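Local structure of P450 epoxidase (Sorangium cellulosum, 1Q5D) at residues Y55-S59 with S353-A357; L295-L301 with I330-R335; G47-T53 with E324-L329. The protein is a cytochrome P450, a mainly helical haem protein that holds protoporphyrin IX containing iron in its interior. All coordinates share one frame; numbering follows the deposited sequence.

Interaction 1: residues Y55-S59 with S353-A357; sequences YHDVS and SASLA. With HEM (protoporphyrin IX containing Fe), chain B.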
loop_
_atom_site.group_PDB
_atom_site.type_symbol
_atom_site.label_atom_id
_atom_site.label_comp_id
_atom_site.label_asym_id
_atom_site.label_seq_id
_atom_site.Cartn_x
_atom_site.Cartn_y
_atom_site.Cartn_z
ATOM N N TYR A 55 15.248 0.180 12.823
ATOM C CA TYR A 55 15.080 1.365 11.979
ATOM C C TYR A 55 16.308 1.730 11.143
ATOM O O TYR A 55 16.229 1.845 9.920
ATOM C CB TYR A 55 14.638 2.577 12.803
ATOM C CG TYR A 55 14.334 3.770 11.929
ATOM C CD1 TYR A 55 13.022 4.057 11.551
ATOM C CD2 TYR A 55 15.359 4.607 11.462
ATOM C CE1 TYR A 55 12.732 5.154 10.746
ATOM C CE2 TYR A 55 15.076 5.708 10.648
ATOM C CZ TYR A 55 13.762 5.978 10.303
ATOM O OH TYR A 55 13.463 7.059 9.491
ATOM N N HIS A 56 17.459 1.906 11.786
ATOM C CA HIS A 56 18.614 2.446 11.060
ATOM C C HIS A 56 19.118 1.533 9.959
ATOM O O HIS A 56 19.558 2.006 8.907
ATOM C CB HIS A 56 19.734 2.861 12.011
ATOM C CG HIS A 56 19.480 4.180 12.673
ATOM N ND1 HIS A 56 19.114 4.293 13.999
ATOM C CD2 HIS A 56 19.491 5.441 12.177
ATOM C CE1 HIS A 56 18.931 5.568 14.296
ATOM N NE2 HIS A 56 19.152 6.285 13.208
ATOM N N ASP A 57 19.044 0.225 10.192
ATOM C CA ASP A 57 19.445 -0.733 9.172
ATOM C C ASP A 57 18.417 -0.763 8.038
ATOM O O ASP A 57 18.772 -0.776 6.861
ATOM C CB ASP A 57 19.621 -2.126 9.785
ATOM C CG ASP A 57 20.546 -2.115 10.987
ATOM O OD1 ASP A 57 21.685 -1.632 10.833
ATOM O OD2 ASP A 57 20.222 -2.534 12.119
ATOM N N VAL A 58 17.141 -0.782 8.401
ATOM C CA VAL A 58 16.063 -0.715 7.412
ATOM C C VAL A 58 16.158 0.562 6.558
ATOM O O VAL A 58 16.150 0.513 5.320
ATOM C CB VAL A 58 14.697 -0.780 8.110
ATOM C CG1 VAL A 58 13.593 -0.379 7.165
ATOM C CG2 VAL A 58 14.448 -2.186 8.653
ATOM N N SER A 59 16.258 1.700 7.224
ATOM C CA SER A 59 16.350 2.966 6.520
ATOM C C SER A 59 17.576 3.011 5.616
ATOM O O SER A 59 17.502 3.488 4.490
ATOM C CB SER A 59 16.370 4.129 7.509
ATOM O OG SER A 59 16.716 5.322 6.839
ATOM N N SER A 353 7.965 12.503 11.084
ATOM C CA SER A 353 8.841 12.693 9.923
ATOM C C SER A 353 9.655 11.456 9.594
ATOM O O SER A 353 9.911 11.164 8.423
ATOM C CB SER A 353 9.843 13.843 10.161
ATOM O OG SER A 353 9.189 15.085 10.365
ATOM N N ALA A 354 10.106 10.754 10.628
ATOM C CA ALA A 354 10.987 9.602 10.422
ATOM C C ALA A 354 10.236 8.333 9.990
ATOM O O ALA A 354 10.858 7.324 9.657
ATOM C CB ALA A 354 11.825 9.331 11.681
ATOM N N SER A 355 8.911 8.369 9.987
ATOM C CA SER A 355 8.155 7.187 9.528
ATOM C C SER A 355 8.601 6.766 8.121
ATOM O O SER A 355 8.764 7.615 7.254
ATOM C CB SER A 355 6.656 7.448 9.590
ATOM O OG SER A 355 5.919 6.346 9.058
ATOM N N LEU A 356 8.822 5.469 7.906
ATOM C CA LEU A 356 9.229 4.933 6.589
ATOM C C LEU A 356 8.047 4.273 5.856
ATOM O O LEU A 356 8.225 3.624 4.809
ATOM C CB LEU A 356 10.352 3.883 6.743
ATOM C CG LEU A 356 11.648 4.281 7.454
ATOM C CD1 LEU A 356 12.421 3.059 7.961
ATOM C CD2 LEU A 356 12.518 5.076 6.516
ATOM N N ALA A 357 6.859 4.455 6.411
ATOM C CA ALA A 357 5.614 3.845 5.914
ATOM C C ALA A 357 5.406 3.998 4.399
ATOM O O ALA A 357 4.862 3.098 3.747
ATOM C CB ALA A 357 4.419 4.388 6.695
HETATM C CHA HEM B . 5.523 2.279 -3.714
HETATM C CHB HEM B . 3.322 2.297 0.573
HETATM C CHC HEM B . -0.648 4.212 -1.478
HETATM C CHD HEM B . 1.344 3.636 -5.814
HETATM C C1A HEM B . 5.299 2.205 -2.365
HETATM C C2A HEM B . 6.277 1.850 -1.363
HETATM C C3A HEM B . 5.666 1.835 -0.179
HETATM C C4A HEM B . 4.283 2.191 -0.393
HETATM C CMA HEM B . 6.329 1.507 1.188
HETATM C CAA HEM B . 7.768 1.541 -1.643
HETATM C CBA HEM B . 8.002 0.029 -1.714
HETATM C CGA HEM B . 9.488 -0.238 -1.888
HETATM O O1A HEM B . 9.881 -1.427 -2.098
HETATM O O2A HEM B . 10.288 0.740 -1.837
HETATM C C1B HEM B . 2.078 2.816 0.357
HETATM C C2B HEM B . 1.113 3.030 1.407
HETATM C C3B HEM B . 0.022 3.535 0.854
HETATM C C4B HEM B . 0.243 3.674 -0.570
HETATM C CMB HEM B . 1.277 2.700 2.916
HETATM C CAB HEM B . -1.216 3.900 1.691
HETATM C CBB HEM B . -2.421 4.029 1.144
HETATM C C1C HEM B . -0.456 4.268 -2.826
HETATM C C2C HEM B . -1.363 4.831 -3.802
HETATM C C3C HEM B . -0.798 4.661 -5.000
HETATM C C4C HEM B . 0.482 4.005 -4.808
HETATM C CMC HEM B . -2.721 5.491 -3.442
HETATM C CAC HEM B . -1.297 5.050 -6.404
HETATM C CBC HEM B . -2.323 5.883 -6.558
HETATM C C1D HEM B . 2.619 3.157 -5.643
HETATM C C2D HEM B . 3.461 2.755 -6.731
HETATM C C3D HEM B . 4.764 2.338 -6.090
HETATM C C4D HEM B . 4.569 2.509 -4.676
HETATM C CMD HEM B . 3.113 2.775 -8.228
HETATM C CAD HEM B . 6.039 1.853 -6.801
HETATM C CBD HEM B . 7.007 3.042 -6.751
HETATM C CGD HEM B . 8.325 2.684 -7.393
HETATM O O1D HEM B . 8.726 1.496 -7.290
HETATM O O2D HEM B . 8.973 3.575 -8.018
HETATM N NA HEM B . 4.085 2.411 -1.748
HETATM N NB HEM B . 1.535 3.222 -0.863
HETATM N NC HEM B . 0.643 3.769 -3.478
HETATM N ND HEM B . 3.293 2.992 -4.445
HETATM FE FE HEM B . 2.434 3.248 -2.594
HETATM O O HOH W 1 1.734 1.159 -2.724
#

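Interaction 2: residues L295-L301 with I330-R335; sequences LRFDNIL and IPSALR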
loop_
_atom_site.group_PDB
_atom_site.type_symbol
_atom_site.label_atom_id
_atom_site.label_comp_id
_atom_site.label_asym_id
_atom_site.label_seq_id
_atom_site.Cartn_x
_atom_site.Cartn_y
_atom_site.Cartn_z
ATOM N N LEU A 295 0.086 4.843 10.491
ATOM C CA LEU A 295 1.013 3.971 9.768
ATOM C C LEU A 295 2.335 3.781 10.477
ATOM O O LEU A 295 3.014 2.775 10.267
ATOM C CB LEU A 295 1.271 4.477 8.349
ATOM C CG LEU A 295 0.066 4.406 7.408
ATOM C CD1 LEU A 295 0.413 4.928 6.049
ATOM C CD2 LEU A 295 -0.488 2.978 7.305
ATOM N N ARG A 296 2.701 4.749 11.311
ATOM C CA ARG A 296 3.921 4.649 12.106
ATOM C C ARG A 296 3.688 3.675 13.278
ATOM O O ARG A 296 4.485 2.753 13.517
ATOM C CB ARG A 296 4.322 6.065 12.595
ATOM C CG ARG A 296 5.765 6.203 13.102
ATOM C CD ARG A 296 6.028 5.536 14.479
ATOM N NE ARG A 296 5.022 5.828 15.505
ATOM C CZ ARG A 296 4.948 5.196 16.685
ATOM N NH1 ARG A 296 5.802 4.224 16.971
ATOM N NH2 ARG A 296 4.029 5.525 17.584
ATOM N N PHE A 297 2.586 3.874 13.995
ATOM C CA PHE A 297 2.302 3.130 15.215
ATOM C C PHE A 297 1.806 1.721 14.891
ATOM O O PHE A 297 2.173 0.747 15.571
ATOM C CB PHE A 297 1.223 3.850 16.030
ATOM C CG PHE A 297 0.655 3.029 17.164
ATOM C CD1 PHE A 297 1.436 2.701 18.259
ATOM C CD2 PHE A 297 -0.671 2.621 17.153
ATOM C CE1 PHE A 297 0.923 1.954 19.305
ATOM C CE2 PHE A 297 -1.193 1.880 18.200
ATOM C CZ PHE A 297 -0.402 1.547 19.281
ATOM N N ASP A 298 0.993 1.619 13.846
ATOM C CA ASP A 298 0.324 0.352 13.530
ATOM C C ASP A 298 0.397 0.057 12.047
ATOM O O ASP A 298 -0.629 0.017 11.357
ATOM C CB ASP A 298 -1.130 0.436 13.980
ATOM C CG ASP A 298 -1.747 -0.926 14.245
ATOM O OD1 ASP A 298 -1.041 -1.961 14.228
ATOM O OD2 ASP A 298 -2.961 -1.023 14.486
ATOM N N ASN A 299 1.611 -0.135 11.553
ATOM C CA ASN A 299 1.827 -0.244 10.133
ATOM C C ASN A 299 1.043 -1.410 9.555
ATOM O O ASN A 299 1.013 -2.506 10.149
ATOM C CB ASN A 299 3.306 -0.442 9.829
ATOM C CG ASN A 299 3.597 -0.324 8.360
ATOM O OD1 ASN A 299 3.793 -1.336 7.661
ATOM N ND2 ASN A 299 3.621 0.925 7.862
ATOM N N ILE A 300 0.422 -1.165 8.403
ATOM C CA ILE A 300 -0.447 -2.150 7.748
ATOM C C ILE A 300 0.275 -3.327 7.095
ATOM O O ILE A 300 -0.380 -4.315 6.690
ATOM C CB ILE A 300 -1.313 -1.470 6.648
ATOM C CG1 ILE A 300 -0.406 -0.897 5.550
ATOM C CG2 ILE A 300 -2.296 -0.461 7.263
ATOM C CD1 ILE A 300 -1.120 -0.434 4.251
ATOM N N LEU A 301 1.587 -3.225 6.941
ATOM C CA LEU A 301 2.350 -4.290 6.293
ATOM C C LEU A 301 2.576 -5.444 7.266
ATOM O O LEU A 301 2.959 -5.223 8.413
ATOM C CB LEU A 301 3.700 -3.792 5.787
ATOM C CG LEU A 301 3.628 -2.794 4.624
ATOM C CD1 LEU A 301 5.014 -2.318 4.163
ATOM C CD2 LEU A 301 2.869 -3.476 3.473
ATOM N N ILE A 330 9.145 -3.547 8.302
ATOM C CA ILE A 330 8.632 -2.196 8.528
ATOM C C ILE A 330 7.905 -1.947 9.839
ATOM O O ILE A 330 8.195 -0.961 10.501
ATOM C CB ILE A 330 7.758 -1.711 7.333
ATOM C CG1 ILE A 330 8.540 -1.748 6.014
ATOM C CG2 ILE A 330 7.169 -0.341 7.613
ATOM C CD1 ILE A 330 9.815 -0.968 5.998
ATOM N N PRO A 331 6.944 -2.789 10.219
ATOM C CA PRO A 331 6.215 -2.568 11.470
ATOM C C PRO A 331 7.140 -2.628 12.678
ATOM O O PRO A 331 6.823 -2.037 13.698
ATOM C CB PRO A 331 5.215 -3.732 11.520
ATOM C CG PRO A 331 5.156 -4.224 10.148
ATOM C CD PRO A 331 6.473 -3.988 9.504
ATOM N N SER A 332 8.262 -3.320 12.540
ATOM C CA SER A 332 9.248 -3.414 13.610
ATOM C C SER A 332 10.119 -2.160 13.679
ATOM O O SER A 332 10.263 -1.542 14.734
ATOM C CB SER A 332 10.154 -4.624 13.402
ATOM O OG SER A 332 11.149 -4.668 14.434
ATOM N N ALA A 333 10.703 -1.803 12.549
ATOM C CA ALA A 333 11.533 -0.610 12.467
ATOM C C ALA A 333 10.751 0.605 12.985
ATOM O O ALA A 333 11.327 1.513 13.583
ATOM C CB ALA A 333 11.991 -0.396 11.008
ATOM N N LEU A 334 9.434 0.607 12.785
ATOM C CA LEU A 334 8.633 1.768 13.142
ATOM C C LEU A 334 8.257 1.750 14.607
ATOM O O LEU A 334 7.645 2.699 15.095
ATOM C CB LEU A 334 7.395 1.902 12.234
ATOM C CG LEU A 334 7.752 2.141 10.760
ATOM C CD1 LEU A 334 6.549 2.528 9.911
ATOM C CD2 LEU A 334 8.866 3.187 10.609
ATOM N N ARG A 335 8.644 0.685 15.318
ATOM C CA ARG A 335 8.519 0.661 16.771
ATOM C C ARG A 335 9.878 0.768 17.469
ATOM O O ARG A 335 10.003 0.467 18.645
ATOM C CB ARG A 335 7.784 -0.599 17.255
ATOM C CG ARG A 335 6.298 -0.626 16.937
ATOM C CD ARG A 335 5.479 0.388 17.699
ATOM N NE ARG A 335 4.047 0.170 17.528
ATOM C CZ ARG A 335 3.285 -0.567 18.318
ATOM N NH1 ARG A 335 3.804 -1.166 19.381
ATOM N NH2 ARG A 335 1.991 -0.695 18.058
HETATM O O HOH W 2 4.305 -0.038 13.164
#

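Interaction 3: residues G47-T53 with E324-L329; sequences GRSWVLT and EMVFLL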
loop_
_atom_site.group_PDB
_atom_site.type_symbol
_atom_site.label_atom_id
_atom_site.label_comp_id
_atom_site.label_asym_id
_atom_site.label_seq_id
_atom_site.Cartn_x
_atom_site.Cartn_y
_atom_site.Cartn_z
ATOM N N GLY A 47 10.366 -17.824 4.315
ATOM C CA GLY A 47 10.444 -16.691 3.419
ATOM C C GLY A 47 11.658 -16.764 2.515
ATOM O O GLY A 47 11.754 -16.025 1.547
ATOM N N ARG A 48 12.598 -17.655 2.834
ATOM C CA ARG A 48 13.833 -17.769 2.058
ATOM C C ARG A 48 14.523 -16.419 1.899
ATOM O O ARG A 48 14.943 -16.051 0.802
ATOM C CB ARG A 48 13.584 -18.354 0.661
ATOM C CG ARG A 48 12.963 -19.750 0.612
ATOM C CD ARG A 48 11.925 -19.900 -0.494
ATOM N NE ARG A 48 12.523 -19.821 -1.820
ATOM C CZ ARG A 48 11.901 -19.396 -2.913
ATOM N NH1 ARG A 48 10.646 -18.980 -2.873
ATOM N NH2 ARG A 48 12.544 -19.383 -4.062
ATOM N N SER A 49 14.637 -15.664 2.979
ATOM C CA SER A 49 15.299 -14.371 2.871
ATOM C C SER A 49 15.742 -13.871 4.231
ATOM O O SER A 49 15.248 -14.324 5.255
ATOM C CB SER A 49 14.361 -13.346 2.228
ATOM O OG SER A 49 13.342 -12.989 3.130
ATOM N N TRP A 50 16.690 -12.944 4.230
ATOM C CA TRP A 50 17.093 -12.264 5.451
ATOM C C TRP A 50 16.035 -11.243 5.860
ATOM O O TRP A 50 15.313 -10.737 5.001
ATOM C CB TRP A 50 18.416 -11.559 5.206
ATOM C CG TRP A 50 19.538 -12.507 4.938
ATOM C CD1 TRP A 50 20.062 -12.850 3.715
ATOM C CD2 TRP A 50 20.280 -13.238 5.914
ATOM N NE1 TRP A 50 21.093 -13.744 3.882
ATOM C CE2 TRP A 50 21.241 -14.005 5.223
ATOM C CE3 TRP A 50 20.243 -13.311 7.315
ATOM C CZ2 TRP A 50 22.159 -14.829 5.881
ATOM C CZ3 TRP A 50 21.148 -14.153 7.966
ATOM C CH2 TRP A 50 22.093 -14.889 7.245
ATOM N N VAL A 51 15.975 -10.922 7.155
ATOM C CA VAL A 51 14.983 -9.989 7.706
ATOM C C VAL A 51 15.698 -8.964 8.581
ATOM O O VAL A 51 16.394 -9.331 9.542
ATOM C CB VAL A 51 13.927 -10.718 8.554
ATOM C CG1 VAL A 51 12.976 -9.733 9.233
ATOM C CG2 VAL A 51 13.119 -11.703 7.694
ATOM N N LEU A 52 15.535 -7.683 8.256
ATOM C CA LEU A 52 16.120 -6.612 9.066
ATOM C C LEU A 52 15.075 -6.007 9.995
ATOM O O LEU A 52 13.990 -5.592 9.548
ATOM C CB LEU A 52 16.745 -5.543 8.167
ATOM C CG LEU A 52 17.999 -5.996 7.417
ATOM C CD1 LEU A 52 18.298 -5.077 6.248
ATOM C CD2 LEU A 52 19.186 -6.055 8.377
ATOM N N THR A 53 15.413 -5.932 11.285
ATOM C CA THR A 53 14.459 -5.562 12.322
ATOM C C THR A 53 14.552 -4.136 12.871
ATOM O O THR A 53 13.650 -3.712 13.569
ATOM C CB THR A 53 14.598 -6.500 13.522
ATOM O OG1 THR A 53 15.962 -6.469 13.984
ATOM C CG2 THR A 53 14.364 -7.961 13.116
ATOM N N GLU A 324 20.459 -12.960 -2.987
ATOM C CA GLU A 324 19.628 -13.318 -1.847
ATOM C C GLU A 324 18.654 -12.189 -1.499
ATOM O O GLU A 324 19.000 -11.010 -1.558
ATOM C CB GLU A 324 20.485 -13.653 -0.620
ATOM C CG GLU A 324 21.244 -14.976 -0.715
ATOM C CD GLU A 324 21.722 -15.489 0.640
ATOM O OE1 GLU A 324 22.371 -14.724 1.395
ATOM O OE2 GLU A 324 21.435 -16.663 0.963
ATOM N N MET A 325 17.442 -12.570 -1.121
ATOM C CA MET A 325 16.394 -11.618 -0.793
ATOM C C MET A 325 16.543 -11.082 0.633
ATOM O O MET A 325 16.979 -11.786 1.558
ATOM C CB MET A 325 15.001 -12.257 -1.000
ATOM C CG MET A 325 13.832 -11.288 -0.797
ATOM S SD MET A 325 12.289 -11.857 -1.573
ATOM C CE MET A 325 11.850 -13.094 -0.460
ATOM N N VAL A 326 16.191 -9.817 0.808
ATOM C CA VAL A 326 16.177 -9.230 2.131
ATOM C C VAL A 326 14.850 -8.523 2.381
ATOM O O VAL A 326 14.438 -7.681 1.579
ATOM C CB VAL A 326 17.326 -8.201 2.288
ATOM C CG1 VAL A 326 17.417 -7.742 3.717
ATOM C CG2 VAL A 326 18.669 -8.801 1.805
ATOM N N PHE A 327 14.191 -8.881 3.481
ATOM C CA PHE A 327 12.972 -8.232 3.932
ATOM C C PHE A 327 13.269 -7.130 4.943
ATOM O O PHE A 327 13.990 -7.340 5.918
ATOM C CB PHE A 327 12.039 -9.248 4.583
ATOM C CG PHE A 327 10.862 -9.640 3.730
ATOM C CD1 PHE A 327 10.808 -10.903 3.139
ATOM C CD2 PHE A 327 9.789 -8.770 3.549
ATOM C CE1 PHE A 327 9.700 -11.281 2.364
ATOM C CE2 PHE A 327 8.684 -9.142 2.778
ATOM C CZ PHE A 327 8.644 -10.404 2.187
ATOM N N LEU A 328 12.710 -5.957 4.692
ATOM C CA LEU A 328 12.790 -4.829 5.606
ATOM C C LEU A 328 11.567 -4.925 6.480
ATOM O O LEU A 328 10.463 -4.755 5.979
ATOM C CB LEU A 328 12.745 -3.526 4.794
ATOM C CG LEU A 328 14.055 -3.092 4.139
ATOM C CD1 LEU A 328 14.844 -4.238 3.533
ATOM C CD2 LEU A 328 13.855 -1.983 3.111
ATOM N N LEU A 329 11.741 -5.241 7.767
ATOM C CA LEU A 329 10.604 -5.456 8.674
ATOM C C LEU A 329 9.993 -4.138 9.147
ATOM O O LEU A 329 10.246 -3.694 10.265
ATOM C CB LEU A 329 10.995 -6.344 9.872
ATOM C CG LEU A 329 9.886 -6.920 10.754
ATOM C CD1 LEU A 329 8.817 -7.713 9.948
ATOM C CD2 LEU A 329 10.459 -7.804 11.896
HETATM O O HOH W 3 16.429 -15.396 -1.316
#

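Interaction 1: residues Y55-S59 with S353-A357
Y55 and A354 supply the polar part of this contact, between the start of helix 55-62 and the loop leading into the haem-binding signature of the cytochrome P450 fold. The phenol hydroxyl donates to the backbone: Y55 OH lies 2.6 Å from A354 O. It approaches in the carbonyl plane on a lone pair, with a C=O...O angle of 127°, while the carbonyl oxygen itself sits at the edge of the ring. Because CG stands anti to the backbone nitrogen (chi1 -175°), the ring reaches out from the helix and delivers its hydroxyl to the loop. At its other end Y55 is also held, its backbone nitrogen hydrogen-bonding to the carboxylate oxygen OD2 of D336.

The apolar part belongs to L356, whose two methyls are shared among three helix residues. Its CD1 branch reaches Y55 CE1 at 3.5 Å, coming obliquely to the ring, and the same methyl meets V58 CG1 at 3.7 Å. The CD2 branch lies nearest Y55 OH, at 3.7 Å, and both methyls reach S59 CB at about van der Waals distance. At the outer end, A354 CB packs against Y55 OH at 3.6 Å, so one alanine offers both a carbonyl and a methyl to the phenol.

Haem contact comes one residue further on, where A357 O lies 3.4 Å from the haem methyl CMA. The chemistry thus divides the work: a single directional bond fixes where the tyrosine ends, and leucine packing fills the side nearer V58, tying the helix to a loop that borders the haem.

Interaction 2: residues L295-L301 with I330-R335
R335 grips F297 where helix 287-297, the P450 K helix with its ExxR signature, runs out into a loop packed against helix 330-333. Here the contact is tight. R335 NE and NH2 converge side-on upon one acceptor, F297 O, at 2.8 Å for NE and 2.9 Å for NH2, so this carbonyl near the helix end accepts two hydrogen bonds. NE uses a lone pair in the carbonyl plane, whereas NH2 is tilted from it. The guanidinium also lies nearly parallel to the F297 ring, 7° between planes, with NH2 over one face, offset toward the rim. D344 forms a salt bridge with R335 NH1.

R296, the arginine of ExxR, is paired with E293 within its helix, and its bent chain also brings NH1 to L334 O at 3.0 Å, in the guanidinium plane. The two arginines stand close, R296 NH1 to R335 NE 4.5 Å, a proximity probably eased by their separate acid partners.

Between these grips and N299 the fit is looser: the backbones stand apart and water 2 bridges them, donating to R296 O and, more distantly, to P331 O, and accepting from N299 N. Beyond it side chains pack closely again. N299, with CG anti to its nitrogen (chi1 -170°), presents its amide to I330 CG2; ND2 bonds back to L295 O, and OD1 takes L301 N in an Asx turn. L301, which touches the bound EPB, meets I330 through CD1. Its buried carbonyl oxygen has no polar partner in the model: L301 O abuts P331 CG at 3.0 Å.

Interaction 3: residues G47-T53 with E324-L329
W50 and V326 face each other in the parallel pairing of strands 49-52 and 325-329, neighbours in the mixed beta sheet of this P450. The short strand axes lie 4.4 Å apart at closest and are inclined to each other by 25°. W50 N donates to M325 O and W50 O accepts from F327 N, so W50 straddles V326; L52 repeats the pattern around L328, giving to F327 O and receiving from L329 N, just ahead of helix 330-333.

Traced outward, the tryptophan side chain meets both backbone and side chains. CB rests 4.2 Å from V326 CG1, at the start of the apolar face that L52 CD1 continues against the same methyl. With W50 CG anti to the carbonyl carbon (chi1 -65°), the indole turns back toward the beginning of the other strand, bringing W50 CD1 between E324 OE1, 3.8 Å away, and M325 O. At NE1 the ring donates to E324 OE1, 3.0 Å away and almost straight. The acceptor lies in the indole plane, but the donor arrives from above the carboxylate plane, the two flat groups being 74° apart. K321 N also bonds to E324 OE1, and the Y43 ring meets the indole edge-to-face.

S49, V51, M325 and F327 occupy the other face. V51 CG2 packs on F327 CB, and the F327 ring touches the bound EPB. S49 CB and M325 CB are pressed together at 3.5 Å, tighter than usual. Beside them the buried S49 hydroxyl lacks a polar partner in the model: its OG points at the edge of F327, 3.3 Å from CD1.

Overall arrangement
All three contacts are buried, and none is a surface patch; interaction 2 lies closest to the chain centre and interaction 3 farthest. They are joined by continuous chain: strand 49-52 of interaction 3 leads into helix 55-62 of interaction 1, and strand 325-329 into helix 330-333 of interaction 2. V58 packs against L52 and L328, while L334 reaches the backbone of L356. S332 OG probably bonds to T53 O, linking interactions 2 and 3. Chemistry follows position: repeated backbone bonds in the sheet, arginine grips and a bridging water at the K helix end, and mainly leucine packing with one tyrosine bond beside the haem-binding loop.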